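Ferredoxin-like protein (Thermotoga maritima, PDB 7KOE) probably passes electrons between the flavin of an electron transfer flavoprotein complex and its redox partners, using two bound [4Fe-4S] clusters. Local coordinates at residues 8-13 and 60-65; 15-20 and 80-85; 21-26 and 45-50. One frame throughout, in Å; residues are numbered along the deposited sequence.

Interaction 1: residues 8-13 and 60-65. With SF4 (iron/sulfur cluster), chain M; FAD (flavin-adenine dinucleotide), chain J.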
loop_
_atom_site.group_PDB
_atom_site.type_symbol
_atom_site.label_atom_id
_atom_site.label_comp_id
_atom_site.label_asym_id
_atom_site.label_seq_id
_atom_site.Cartn_x
_atom_site.Cartn_y
_atom_site.Cartn_z
ATOM N N TYR D 8 -13.921 -23.279 16.329
ATOM C CA TYR D 8 -13.046 -24.078 15.487
ATOM C C TYR D 8 -11.715 -23.385 15.238
ATOM O O TYR D 8 -10.722 -24.058 14.949
ATOM C CB TYR D 8 -13.751 -24.386 14.165
ATOM C CG TYR D 8 -12.965 -25.293 13.254
ATOM C CD1 TYR D 8 -12.677 -26.596 13.626
ATOM C CD2 TYR D 8 -12.497 -24.838 12.033
ATOM C CE1 TYR D 8 -11.950 -27.422 12.804
ATOM C CE2 TYR D 8 -11.772 -25.658 11.203
ATOM C CZ TYR D 8 -11.499 -26.947 11.596
ATOM O OH TYR D 8 -10.773 -27.768 10.772
ATOM N N LEU D 9 -11.674 -22.059 15.363
ATOM C CA LEU D 9 -10.436 -21.318 15.176
ATOM C C LEU D 9 -9.468 -21.541 16.325
ATOM O O LEU D 9 -8.252 -21.499 16.123
ATOM C CB LEU D 9 -10.747 -19.834 15.045
ATOM C CG LEU D 9 -11.834 -19.506 14.032
ATOM C CD1 LEU D 9 -12.267 -18.083 14.204
ATOM C CD2 LEU D 9 -11.348 -19.745 12.629
ATOM N N ASN D 10 -9.985 -21.762 17.528
ATOM C CA ASN D 10 -9.140 -21.983 18.687
ATOM C C ASN D 10 -8.481 -23.349 18.612
ATOM O O ASN D 10 -8.922 -24.247 17.898
ATOM C CB ASN D 10 -9.946 -21.898 19.977
ATOM C CG ASN D 10 -10.537 -20.547 20.208
ATOM O OD1 ASN D 10 -11.744 -20.404 20.349
ATOM N ND2 ASN D 10 -9.693 -19.545 20.271
ATOM N N ARG D 11 -7.411 -23.502 19.372
ATOM C CA ARG D 11 -6.718 -24.770 19.478
ATOM C C ARG D 11 -7.060 -25.411 20.807
ATOM O O ARG D 11 -7.001 -24.758 21.849
ATOM C CB ARG D 11 -5.212 -24.584 19.360
ATOM C CG ARG D 11 -4.478 -25.871 19.179
ATOM C CD ARG D 11 -3.057 -25.710 19.584
ATOM N NE ARG D 11 -2.378 -26.989 19.637
ATOM C CZ ARG D 11 -1.326 -27.226 20.401
ATOM N NH1 ARG D 11 -0.841 -26.271 21.173
ATOM N NH2 ARG D 11 -0.761 -28.414 20.392
ATOM N N TYR D 12 -7.418 -26.684 20.767
ATOM C CA TYR D 12 -7.781 -27.418 21.960
ATOM C C TYR D 12 -6.962 -28.690 22.043
ATOM O O TYR D 12 -6.588 -29.281 21.030
ATOM C CB TYR D 12 -9.255 -27.799 21.972
ATOM C CG TYR D 12 -10.226 -26.658 22.075
ATOM C CD1 TYR D 12 -10.596 -25.930 20.958
ATOM C CD2 TYR D 12 -10.802 -26.332 23.281
ATOM C CE1 TYR D 12 -11.498 -24.908 21.049
ATOM C CE2 TYR D 12 -11.704 -25.313 23.375
ATOM C CZ TYR D 12 -12.037 -24.597 22.262
ATOM O OH TYR D 12 -12.939 -23.575 22.364
ATOM N N ARG D 13 -6.687 -29.108 23.266
ATOM C CA ARG D 13 -6.391 -30.503 23.551
ATOM C C ARG D 13 -7.517 -30.955 24.464
ATOM O O ARG D 13 -7.523 -30.644 25.656
ATOM C CB ARG D 13 -5.025 -30.705 24.183
ATOM C CG ARG D 13 -4.649 -32.165 24.217
ATOM C CD ARG D 13 -3.193 -32.402 24.504
ATOM N NE ARG D 13 -2.327 -32.076 23.386
ATOM C CZ ARG D 13 -1.565 -30.995 23.332
ATOM N NH1 ARG D 13 -1.578 -30.134 24.329
ATOM N NH2 ARG D 13 -0.796 -30.776 22.282
ATOM N N GLY D 60 -15.645 -27.272 24.233
ATOM C CA GLY D 60 -15.421 -25.920 23.775
ATOM C C GLY D 60 -15.195 -24.897 24.847
ATOM O O GLY D 60 -15.142 -23.706 24.534
ATOM N N CYS D 61 -15.098 -25.355 26.093
ATOM C CA CYS D 61 -14.913 -24.433 27.239
ATOM C C CYS D 61 -13.624 -23.629 27.070
ATOM O O CYS D 61 -12.564 -24.236 26.847
ATOM C CB CYS D 61 -14.877 -25.187 28.559
ATOM S SG CYS D 61 -14.918 -24.083 29.992
ATOM N N LEU D 62 -13.752 -22.305 27.166
ATOM C CA LEU D 62 -12.654 -21.358 27.101
ATOM C C LEU D 62 -12.042 -21.075 28.460
ATOM O O LEU D 62 -11.197 -20.182 28.560
ATOM C CB LEU D 62 -13.125 -20.054 26.465
ATOM C CG LEU D 62 -13.561 -20.153 25.009
ATOM C CD1 LEU D 62 -14.489 -19.039 24.679
ATOM C CD2 LEU D 62 -12.374 -20.109 24.098
ATOM N N GLU D 63 -12.482 -21.793 29.500
ATOM C CA GLU D 63 -11.906 -21.780 30.850
ATOM C C GLU D 63 -11.960 -20.402 31.492
ATOM O O GLU D 63 -11.112 -20.053 32.312
ATOM C CB GLU D 63 -10.474 -22.304 30.861
ATOM C CG GLU D 63 -10.249 -23.592 30.136
ATOM C CD GLU D 63 -8.795 -23.965 30.145
ATOM O OE1 GLU D 63 -8.009 -23.277 30.820
ATOM O OE2 GLU D 63 -8.426 -24.937 29.476
ATOM N N CYS D 64 -12.904 -19.576 31.037
ATOM C CA CYS D 64 -13.023 -18.197 31.577
ATOM C C CYS D 64 -13.445 -18.282 33.043
ATOM O O CYS D 64 -12.745 -17.707 33.889
ATOM C CB CYS D 64 -14.015 -17.363 30.778
ATOM S SG CYS D 64 -15.544 -18.242 30.377
ATOM N N GLY D 65 -14.542 -18.989 33.320
ATOM C CA GLY D 65 -15.001 -19.140 34.683
ATOM C C GLY D 65 -16.305 -18.436 34.968
ATOM O O GLY D 65 -16.720 -18.356 36.123
HETATM FE FE1 SF4 M . -16.165 -22.854 29.769
HETATM FE FE2 SF4 M . -16.229 -19.871 30.234
HETATM FE FE3 SF4 M . -17.845 -21.709 32.001
HETATM FE FE4 SF4 M . -18.660 -21.279 29.126
HETATM S S1 SF4 M . -18.285 -20.003 30.796
HETATM S S2 SF4 M . -18.221 -22.985 30.332
HETATM S S3 SF4 M . -16.604 -21.147 28.564
HETATM S S4 SF4 M . -15.790 -21.578 31.439
HETATM P PA FAD J . -26.490 -31.842 17.181
HETATM O O1A FAD J . -27.453 -31.568 18.267
HETATM O O2A FAD J . -25.690 -30.622 16.754
HETATM O O5B FAD J . -27.208 -32.512 15.998
HETATM C C5B FAD J . -28.606 -32.855 16.071
HETATM C C4B FAD J . -29.153 -32.939 14.672
HETATM O O4B FAD J . -30.035 -34.079 14.567
HETATM C C3B FAD J . -29.960 -31.724 14.217
HETATM O O3B FAD J . -29.633 -31.375 12.877
HETATM C C2B FAD J . -31.406 -32.206 14.347
HETATM O O2B FAD J . -32.270 -31.558 13.423
HETATM C C1B FAD J . -31.248 -33.676 13.979
HETATM N N9A FAD J . -32.315 -34.538 14.470
HETATM C C8A FAD J . -33.078 -34.355 15.592
HETATM N N7A FAD J . -33.974 -35.292 15.788
HETATM C C5A FAD J . -33.789 -36.151 14.715
HETATM C C6A FAD J . -34.426 -37.348 14.334
HETATM N N6A FAD J . -35.424 -37.911 15.022
HETATM N N1A FAD J . -33.998 -37.955 13.205
HETATM C C2A FAD J . -33.002 -37.399 12.514
HETATM N N3A FAD J . -32.325 -36.280 12.777
HETATM C C4A FAD J . -32.771 -35.698 13.896
HETATM N N1 FAD J . -17.889 -33.539 17.386
HETATM C C2 FAD J . -17.700 -34.742 16.782
HETATM O O2 FAD J . -18.646 -35.385 16.338
HETATM N N3 FAD J . -16.433 -35.252 16.650
HETATM C C4 FAD J . -15.285 -34.661 17.077
HETATM O O4 FAD J . -14.201 -35.214 16.909
HETATM C C4X FAD J . -15.490 -33.391 17.729
HETATM N N5 FAD J . -14.457 -32.770 18.161
HETATM C C5X FAD J . -14.640 -31.559 18.779
HETATM C C6 FAD J . -13.524 -30.883 19.250
HETATM C C7 FAD J . -13.652 -29.655 19.881
HETATM C C7M FAD J . -12.418 -28.954 20.380
HETATM C C8 FAD J . -14.924 -29.087 20.043
HETATM C C8M FAD J . -15.098 -27.758 20.708
HETATM C C9 FAD J . -16.044 -29.760 19.571
HETATM C C9A FAD J . -15.908 -30.990 18.946
HETATM N N10 FAD J . -17.013 -31.690 18.433
HETATM C C10 FAD J . -16.840 -32.910 17.836
HETATM C "C1'" FAD J . -18.376 -31.173 18.619
HETATM C "C2'" FAD J . -18.926 -30.404 17.427
HETATM O "O2'" FAD J . -18.471 -29.052 17.456
HETATM C "C3'" FAD J . -20.452 -30.417 17.505
HETATM O "O3'" FAD J . -20.852 -29.673 18.650
HETATM C "C4'" FAD J . -21.051 -31.818 17.607
HETATM O "O4'" FAD J . -20.575 -32.625 16.531
HETATM C "C5'" FAD J . -22.561 -31.818 17.604
HETATM O "O5'" FAD J . -23.019 -33.180 17.476
HETATM P P FAD J . -24.335 -33.529 16.697
HETATM O O1P FAD J . -24.448 -35.054 16.685
HETATM O O2P FAD J . -24.380 -32.870 15.404
HETATM O O3P FAD J . -25.463 -32.960 17.631
#
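The C-x-x-C-x-x-C cluster-binding motif of a ferredoxin domain meets a flavin pocket: Tyr12 lies against Gly60, Cys61 and Leu62 in the loop that carries the first two cysteines. Tyr12 OH donates a hydrogen bond to Gly60 O (3.1 Å), arriving 52° above the carbonyl plane instead of on a lone pair. Cys61 O meets the same ring differently, at its edge, 3.7 Å from Tyr12 CE2. Leu62 reaches back with CD2, which lies 3.9 Å from Tyr12 OH and also touches Asn10 OD1; the side-chain ND2 of Asn10 is held by the backbone of another protein chain. Flavin methyls reach both segments, C7M lying 3.6 Å from Tyr12 CD1 and C8M 3.6 Å from Gly60 CA. Cys61 faces the other way: its SG, anti to the backbone N (chi1 -171°), binds iron FE1 and accepts a hydrogen bond from Glu63 N (3.4 Å, 154°). Cys64 SG binds iron FE2. Tyr12 belongs to strand 12-13, which pairs antiparallel with strand 86-87, whose Val87 touches both Tyr12 and Leu62; the 60-65 loop runs into helix 66-70 with Gly65 at its N-cap, and Cys67, third cysteine of the motif, lies in that helix.

Interaction 2: residues 15-20 and 80-85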
loop_
_atom_site.group_PDB
_atom_site.type_symbol
_atom_site.label_atom_id
_atom_site.label_comp_id
_atom_site.label_asym_id
_atom_site.label_seq_id
_atom_site.Cartn_x
_atom_site.Cartn_y
_atom_site.Cartn_z
ATOM N N ASP D 15 -9.883 -33.179 26.756
ATOM C CA ASP D 15 -9.800 -34.280 27.709
ATOM C C ASP D 15 -11.210 -34.835 27.866
ATOM O O ASP D 15 -11.942 -34.465 28.780
ATOM C CB ASP D 15 -9.240 -33.798 29.026
ATOM C CG ASP D 15 -8.614 -34.904 29.829
ATOM O OD1 ASP D 15 -8.525 -36.033 29.313
ATOM O OD2 ASP D 15 -8.204 -34.646 30.978
ATOM N N GLU D 16 -11.588 -35.740 26.960
ATOM C CA GLU D 16 -12.981 -36.174 26.889
ATOM C C GLU D 16 -13.347 -37.125 28.017
ATOM O O GLU D 16 -14.518 -37.206 28.399
ATOM C CB GLU D 16 -13.260 -36.837 25.548
ATOM C CG GLU D 16 -13.045 -35.937 24.362
ATOM C CD GLU D 16 -11.741 -36.225 23.669
ATOM O OE1 GLU D 16 -10.872 -36.869 24.288
ATOM O OE2 GLU D 16 -11.586 -35.814 22.505
ATOM N N GLU D 17 -12.373 -37.849 28.559
ATOM C CA GLU D 17 -12.662 -38.759 29.655
ATOM C C GLU D 17 -12.754 -38.044 30.993
ATOM O O GLU D 17 -13.203 -38.647 31.972
ATOM C CB GLU D 17 -11.599 -39.858 29.728
ATOM C CG GLU D 17 -10.185 -39.368 30.024
ATOM C CD GLU D 17 -9.391 -39.016 28.777
ATOM O OE1 GLU D 17 -9.899 -38.256 27.924
ATOM O OE2 GLU D 17 -8.247 -39.498 28.656
ATOM N N ASN D 18 -12.342 -36.781 31.059
ATOM C CA ASN D 18 -12.391 -35.991 32.286
ATOM C C ASN D 18 -13.124 -34.690 32.002
ATOM O O ASN D 18 -12.501 -33.678 31.660
ATOM C CB ASN D 18 -10.988 -35.710 32.815
ATOM C CG ASN D 18 -10.197 -36.967 33.053
ATOM O OD1 ASN D 18 -9.212 -37.227 32.370
ATOM N ND2 ASN D 18 -10.621 -37.758 34.029
ATOM N N PRO D 19 -14.451 -34.678 32.133
ATOM C CA PRO D 19 -15.194 -33.417 32.011
ATOM C C PRO D 19 -14.937 -32.538 33.224
ATOM O O PRO D 19 -15.204 -32.933 34.359
ATOM C CB PRO D 19 -16.655 -33.869 31.937
ATOM C CG PRO D 19 -16.599 -35.312 31.629
ATOM C CD PRO D 19 -15.361 -35.820 32.270
ATOM N N HIS D 20 -14.399 -31.350 32.979
ATOM C CA HIS D 20 -14.084 -30.416 34.048
ATOM C C HIS D 20 -15.265 -29.545 34.436
ATOM O O HIS D 20 -15.155 -28.776 35.392
ATOM C CB HIS D 20 -12.905 -29.541 33.642
ATOM C CG HIS D 20 -13.168 -28.703 32.435
ATOM N ND1 HIS D 20 -13.185 -29.218 31.158
ATOM C CD2 HIS D 20 -13.423 -27.381 32.310
ATOM C CE1 HIS D 20 -13.445 -28.251 30.300
ATOM N NE2 HIS D 20 -13.592 -27.126 30.973
ATOM N N TYR D 80 -10.601 -26.185 36.278
ATOM C CA TYR D 80 -9.823 -26.094 35.074
ATOM C C TYR D 80 -9.620 -27.501 34.536
ATOM O O TYR D 80 -9.658 -28.471 35.295
ATOM C CB TYR D 80 -8.477 -25.439 35.352
ATOM C CG TYR D 80 -8.517 -23.939 35.404
ATOM C CD1 TYR D 80 -8.914 -23.202 34.304
ATOM C CD2 TYR D 80 -8.145 -23.260 36.550
ATOM C CE1 TYR D 80 -8.942 -21.829 34.347
ATOM C CE2 TYR D 80 -8.175 -21.890 36.602
ATOM C CZ TYR D 80 -8.575 -21.182 35.500
ATOM O OH TYR D 80 -8.602 -19.812 35.555
ATOM N N PRO D 81 -9.399 -27.647 33.233
ATOM C CA PRO D 81 -8.893 -28.920 32.722
ATOM C C PRO D 81 -7.499 -29.181 33.261
ATOM O O PRO D 81 -6.835 -28.296 33.799
ATOM C CB PRO D 81 -8.879 -28.716 31.208
ATOM C CG PRO D 81 -9.819 -27.629 30.967
ATOM C CD PRO D 81 -9.737 -26.729 32.139
ATOM N N ARG D 82 -7.032 -30.411 33.072
ATOM C CA ARG D 82 -5.711 -30.789 33.545
ATOM C C ARG D 82 -4.626 -30.031 32.784
ATOM O O ARG D 82 -4.891 -29.281 31.842
ATOM C CB ARG D 82 -5.491 -32.289 33.391
ATOM C CG ARG D 82 -6.609 -33.142 33.925
ATOM C CD ARG D 82 -6.241 -34.604 33.844
ATOM N NE ARG D 82 -6.283 -35.099 32.474
ATOM C CZ ARG D 82 -5.733 -36.239 32.079
ATOM N NH1 ARG D 82 -5.094 -37.004 32.949
ATOM N NH2 ARG D 82 -5.821 -36.613 30.814
ATOM N N GLY D 83 -3.388 -30.204 33.231
ATOM C CA GLY D 83 -2.279 -29.602 32.518
ATOM C C GLY D 83 -2.163 -30.182 31.122
ATOM O O GLY D 83 -2.422 -31.367 30.905
ATOM N N ASN D 84 -1.830 -29.306 30.168
ATOM C CA ASN D 84 -1.780 -29.596 28.731
ATOM C C ASN D 84 -3.143 -30.002 28.183
ATOM O O ASN D 84 -3.235 -30.829 27.287
ATOM C CB ASN D 84 -0.730 -30.661 28.394
ATOM C CG ASN D 84 -0.030 -30.395 27.102
ATOM O OD1 ASN D 84 -0.436 -29.534 26.333
ATOM N ND2 ASN D 84 1.029 -31.144 26.841
ATOM N N TYR D 85 -4.215 -29.412 28.706
ATOM C CA TYR D 85 -5.543 -29.720 28.193
ATOM C C TYR D 85 -6.400 -28.465 28.210
ATOM O O TYR D 85 -6.086 -27.486 28.887
ATOM C CB TYR D 85 -6.216 -30.838 28.991
ATOM C CG TYR D 85 -5.710 -32.214 28.638
ATOM C CD1 TYR D 85 -6.132 -32.854 27.487
ATOM C CD2 TYR D 85 -4.799 -32.866 29.448
ATOM C CE1 TYR D 85 -5.667 -34.101 27.156
ATOM C CE2 TYR D 85 -4.324 -34.112 29.125
ATOM C CZ TYR D 85 -4.763 -34.725 27.978
ATOM O OH TYR D 85 -4.299 -35.974 27.651
#
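Asp15 OD1 accepts a weak, bent hydrogen bond from Arg82 NH2 (3.1 Å, 133°), one arm of a salt bridge whose other arm runs from Arg82 NE to Asp15 OD2. That second distance is modelled too short to be taken literally at this resolution, but the pairing is clear: the carboxylate and guanidinium planes lie only 17° apart, and OD2 meets the guanidinium at its edge. Arg82 bends at chi3 (-73°), which turns its end onto the acid. Glu17 adds negative charge nearby, its OE2 being 4.3 Å from Arg82 NH2, well out of the guanidinium plane with no N-H aimed at it. In this ferredoxin-type domain the two segments are neighbouring connections between the same pair of small antiparallel sheets: 15-20 leads from strand 12-13 to strand 21-22; the other loop, 80-85, leads from strand 77-78 to strand 86-87. Each contains a beta turn, type I from Asp15 to Asn18 and type II from Arg82 to Tyr85. The second turn sets the Tyr85 ring with one face against Asp15, whose CG lies 3.9 Å above the plane, over the centre. Arg82 also makes a cation-pi contact with Tyr204 of a neighbouring electron transfer flavoprotein chain. Further along, Pro81 and His20 form a CH-pi contact, Pro81 CG standing almost straight above the imidazole centre at 3.6 Å, while His20 CB rests 3.8 Å from Tyr80 O.

Interaction 3: residues 21-26 and 45-50. With SF4 (iron/sulfur cluster), chain M.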
loop_
_atom_site.group_PDB
_atom_site.type_symbol
_atom_site.label_atom_id
_atom_site.label_comp_id
_atom_site.label_asym_id
_atom_site.label_seq_id
_atom_site.Cartn_x
_atom_site.Cartn_y
_atom_site.Cartn_z
ATOM N N LEU D 21 -16.383 -29.645 33.729
ATOM C CA LEU D 21 -17.604 -28.922 34.060
ATOM C C LEU D 21 -18.670 -29.952 34.389
ATOM O O LEU D 21 -19.286 -30.526 33.489
ATOM C CB LEU D 21 -18.064 -28.041 32.914
ATOM C CG LEU D 21 -17.013 -27.197 32.230
ATOM C CD1 LEU D 21 -17.563 -26.729 30.930
ATOM C CD2 LEU D 21 -16.682 -26.043 33.096
ATOM N N LYS D 22 -18.887 -30.187 35.670
ATOM C CA LYS D 22 -19.948 -31.060 36.131
ATOM C C LYS D 22 -20.992 -30.204 36.823
ATOM O O LYS D 22 -20.656 -29.216 37.478
ATOM C CB LYS D 22 -19.405 -32.125 37.081
ATOM C CG LYS D 22 -20.345 -33.280 37.335
ATOM C CD LYS D 22 -19.739 -34.265 38.313
ATOM C CE LYS D 22 -19.635 -33.667 39.704
ATOM N NZ LYS D 22 -20.971 -33.486 40.327
ATOM N N ILE D 23 -22.255 -30.559 36.656
ATOM C CA ILE D 23 -23.342 -29.882 37.343
ATOM C C ILE D 23 -23.705 -30.709 38.565
ATOM O O ILE D 23 -23.985 -31.909 38.450
ATOM C CB ILE D 23 -24.541 -29.667 36.412
ATOM C CG1 ILE D 23 -24.224 -28.504 35.484
ATOM C CG2 ILE D 23 -25.794 -29.398 37.200
ATOM C CD1 ILE D 23 -25.322 -28.146 34.586
ATOM N N LYS D 24 -23.673 -30.068 39.735
ATOM C CA LYS D 24 -23.784 -30.787 40.997
ATOM C C LYS D 24 -25.181 -31.352 41.205
ATOM O O LYS D 24 -25.338 -32.429 41.790
ATOM C CB LYS D 24 -23.412 -29.862 42.151
ATOM C CG LYS D 24 -21.979 -29.396 42.142
ATOM C CD LYS D 24 -21.776 -28.278 43.139
ATOM C CE LYS D 24 -20.306 -28.005 43.365
ATOM N NZ LYS D 24 -20.085 -26.700 44.041
ATOM N N ASP D 25 -26.204 -30.648 40.735
ATOM C CA ASP D 25 -27.587 -31.061 40.939
ATOM C C ASP D 25 -28.395 -30.612 39.734
ATOM O O ASP D 25 -28.624 -29.415 39.551
ATOM C CB ASP D 25 -28.152 -30.465 42.225
ATOM C CG ASP D 25 -29.294 -31.275 42.793
ATOM O OD1 ASP D 25 -30.285 -31.502 42.070
ATOM O OD2 ASP D 25 -29.203 -31.681 43.970
ATOM N N GLU D 26 -28.833 -31.567 38.923
ATOM C CA GLU D 26 -29.615 -31.269 37.733
ATOM C C GLU D 26 -31.018 -30.776 38.048
ATOM O O GLU D 26 -31.653 -30.182 37.173
ATOM C CB GLU D 26 -29.711 -32.509 36.848
ATOM C CG GLU D 26 -28.421 -32.893 36.165
ATOM C CD GLU D 26 -28.169 -32.086 34.915
ATOM O OE1 GLU D 26 -29.152 -31.650 34.284
ATOM O OE2 GLU D 26 -26.990 -31.902 34.555
ATOM N N ASP D 45 -21.005 -21.193 24.233
ATOM C CA ASP D 45 -22.234 -21.972 24.086
ATOM C C ASP D 45 -22.084 -23.388 24.619
ATOM O O ASP D 45 -22.555 -24.343 23.996
ATOM C CB ASP D 45 -22.687 -22.009 22.629
ATOM C CG ASP D 45 -23.720 -20.958 22.315
ATOM O OD1 ASP D 45 -24.566 -20.685 23.189
ATOM O OD2 ASP D 45 -23.687 -20.400 21.202
ATOM N N VAL D 46 -21.409 -23.526 25.759
ATOM C CA VAL D 46 -21.183 -24.839 26.347
ATOM C C VAL D 46 -22.486 -25.401 26.895
ATOM O O VAL D 46 -22.844 -26.554 26.640
ATOM C CB VAL D 46 -20.099 -24.747 27.433
ATOM C CG1 VAL D 46 -20.139 -25.938 28.344
ATOM C CG2 VAL D 46 -18.741 -24.612 26.803
ATOM N N TYR D 47 -23.234 -24.581 27.613
ATOM C CA TYR D 47 -24.455 -25.030 28.251
ATOM C C TYR D 47 -25.643 -24.808 27.336
ATOM O O TYR D 47 -25.817 -23.728 26.772
ATOM C CB TYR D 47 -24.667 -24.290 29.564
ATOM C CG TYR D 47 -23.616 -24.599 30.582
ATOM C CD1 TYR D 47 -23.731 -25.704 31.400
ATOM C CD2 TYR D 47 -22.507 -23.796 30.720
ATOM C CE1 TYR D 47 -22.772 -25.992 32.329
ATOM C CE2 TYR D 47 -21.549 -24.082 31.637
ATOM C CZ TYR D 47 -21.682 -25.176 32.440
ATOM O OH TYR D 47 -20.714 -25.459 33.365
ATOM N N GLU D 48 -26.460 -25.844 27.192
ATOM C CA GLU D 48 -27.706 -25.757 26.442
ATOM C C GLU D 48 -28.756 -26.511 27.239
ATOM O O GLU D 48 -28.582 -27.696 27.525
ATOM C CB GLU D 48 -27.561 -26.340 25.040
ATOM C CG GLU D 48 -28.871 -26.452 24.297
ATOM C CD GLU D 48 -28.717 -27.120 22.951
ATOM O OE1 GLU D 48 -27.574 -27.458 22.583
ATOM O OE2 GLU D 48 -29.740 -27.309 22.259
ATOM N N TRP D 49 -29.828 -25.828 27.617
ATOM C CA TRP D 49 -30.860 -26.463 28.429
ATOM C C TRP D 49 -31.873 -27.127 27.515
ATOM O O TRP D 49 -32.733 -26.465 26.931
ATOM C CB TRP D 49 -31.542 -25.462 29.348
ATOM C CG TRP D 49 -32.690 -26.085 30.060
ATOM C CD1 TRP D 49 -34.013 -25.878 29.818
ATOM C CD2 TRP D 49 -32.620 -27.047 31.114
ATOM N NE1 TRP D 49 -34.772 -26.644 30.662
ATOM C CE2 TRP D 49 -33.939 -27.372 31.468
ATOM C CE3 TRP D 49 -31.568 -27.660 31.795
ATOM C CZ2 TRP D 49 -34.236 -28.279 32.473
ATOM C CZ3 TRP D 49 -31.863 -28.560 32.786
ATOM C CH2 TRP D 49 -33.185 -28.861 33.121
ATOM N N THR D 50 -31.772 -28.439 27.391
ATOM C CA THR D 50 -32.791 -29.236 26.735
ATOM C C THR D 50 -33.811 -29.671 27.785
ATOM O O THR D 50 -33.663 -29.388 28.975
ATOM C CB THR D 50 -32.148 -30.425 26.033
ATOM O OG1 THR D 50 -31.496 -31.248 27.007
ATOM C CG2 THR D 50 -31.117 -29.949 25.034
HETATM FE FE1 SF4 M . -16.165 -22.854 29.769
HETATM FE FE2 SF4 M . -16.229 -19.871 30.234
HETATM FE FE3 SF4 M . -17.845 -21.709 32.001
HETATM FE FE4 SF4 M . -18.660 -21.279 29.126
HETATM S S1 SF4 M . -18.285 -20.003 30.796
HETATM S S2 SF4 M . -18.221 -22.985 30.332
HETATM S S3 SF4 M . -16.604 -21.147 28.564
HETATM S S4 SF4 M . -15.790 -21.578 31.439
#
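Apolar packing over one corner of a [4Fe-4S] cluster joins Leu21 and Ile23 to Val46 and Tyr47 in this two-cluster, ferredoxin-type domain. Strand 21-22 pairs with strand 77-78 and strand 47-50 with strand 53-56, so two separate antiparallel sheets meet, with no hydrogen bond between the segments. Leu21 and Val46 meet tip to tip, Leu21 CD1 3.7 Å from Val46 CG1; that valine branch stands anti to the backbone N (chi1 162°), which carries it to the leucine and leaves CG2 against the cluster. Sulfur S2 lies 3.8 Å from Leu21 CD1 and 3.9 Å from Val46 CB. Tyr47 CE2 reaches the same sulfur (3.7 Å), and Val46 CG1 rests over one face of the tyrosine ring, toward the rim. Were Val46 an alanine, both branch methyls would be gone, and S2 would probably lose part of its apolar cover while a gap opened beside Leu21 CD1. At the ring's end Tyr47 OH lies 3.7 Å from Leu21 CB, while Ile23 and Tyr47 run antiparallel past one another, Ile23 CD1 4.0 Å from Tyr47 CE1. Farther out, Glu26 OE1, hydrogen-bonded to Met54 N, lies at the edge of the Trp49 ring, near its plane, 4.4 Å from Trp49 CZ3.

How the interactions relate
Interactions 1 and 3 meet the same [4Fe-4S] cluster, although their centres are about 17 Å apart: the 60-65 loop supplies two cysteine ligands, and 21-26 with 45-50 covers sulfur S2. They touch where Val46 CG2 lies 3.8 Å from Cys61 N and Leu21 CD1 lies 3.9 Å from Cys61 SG. Interaction 2, its centre about 11 Å from that of interaction 1, packs beside the same loop, with His20 next to Cys61 and Pro81 next to Glu63. It runs straight on in sequence from His20 to Leu21 of interaction 3. Interaction 1 faces the flavin, while interaction 3 extends toward the second cluster, about 4 Å from the Ile23 side chain.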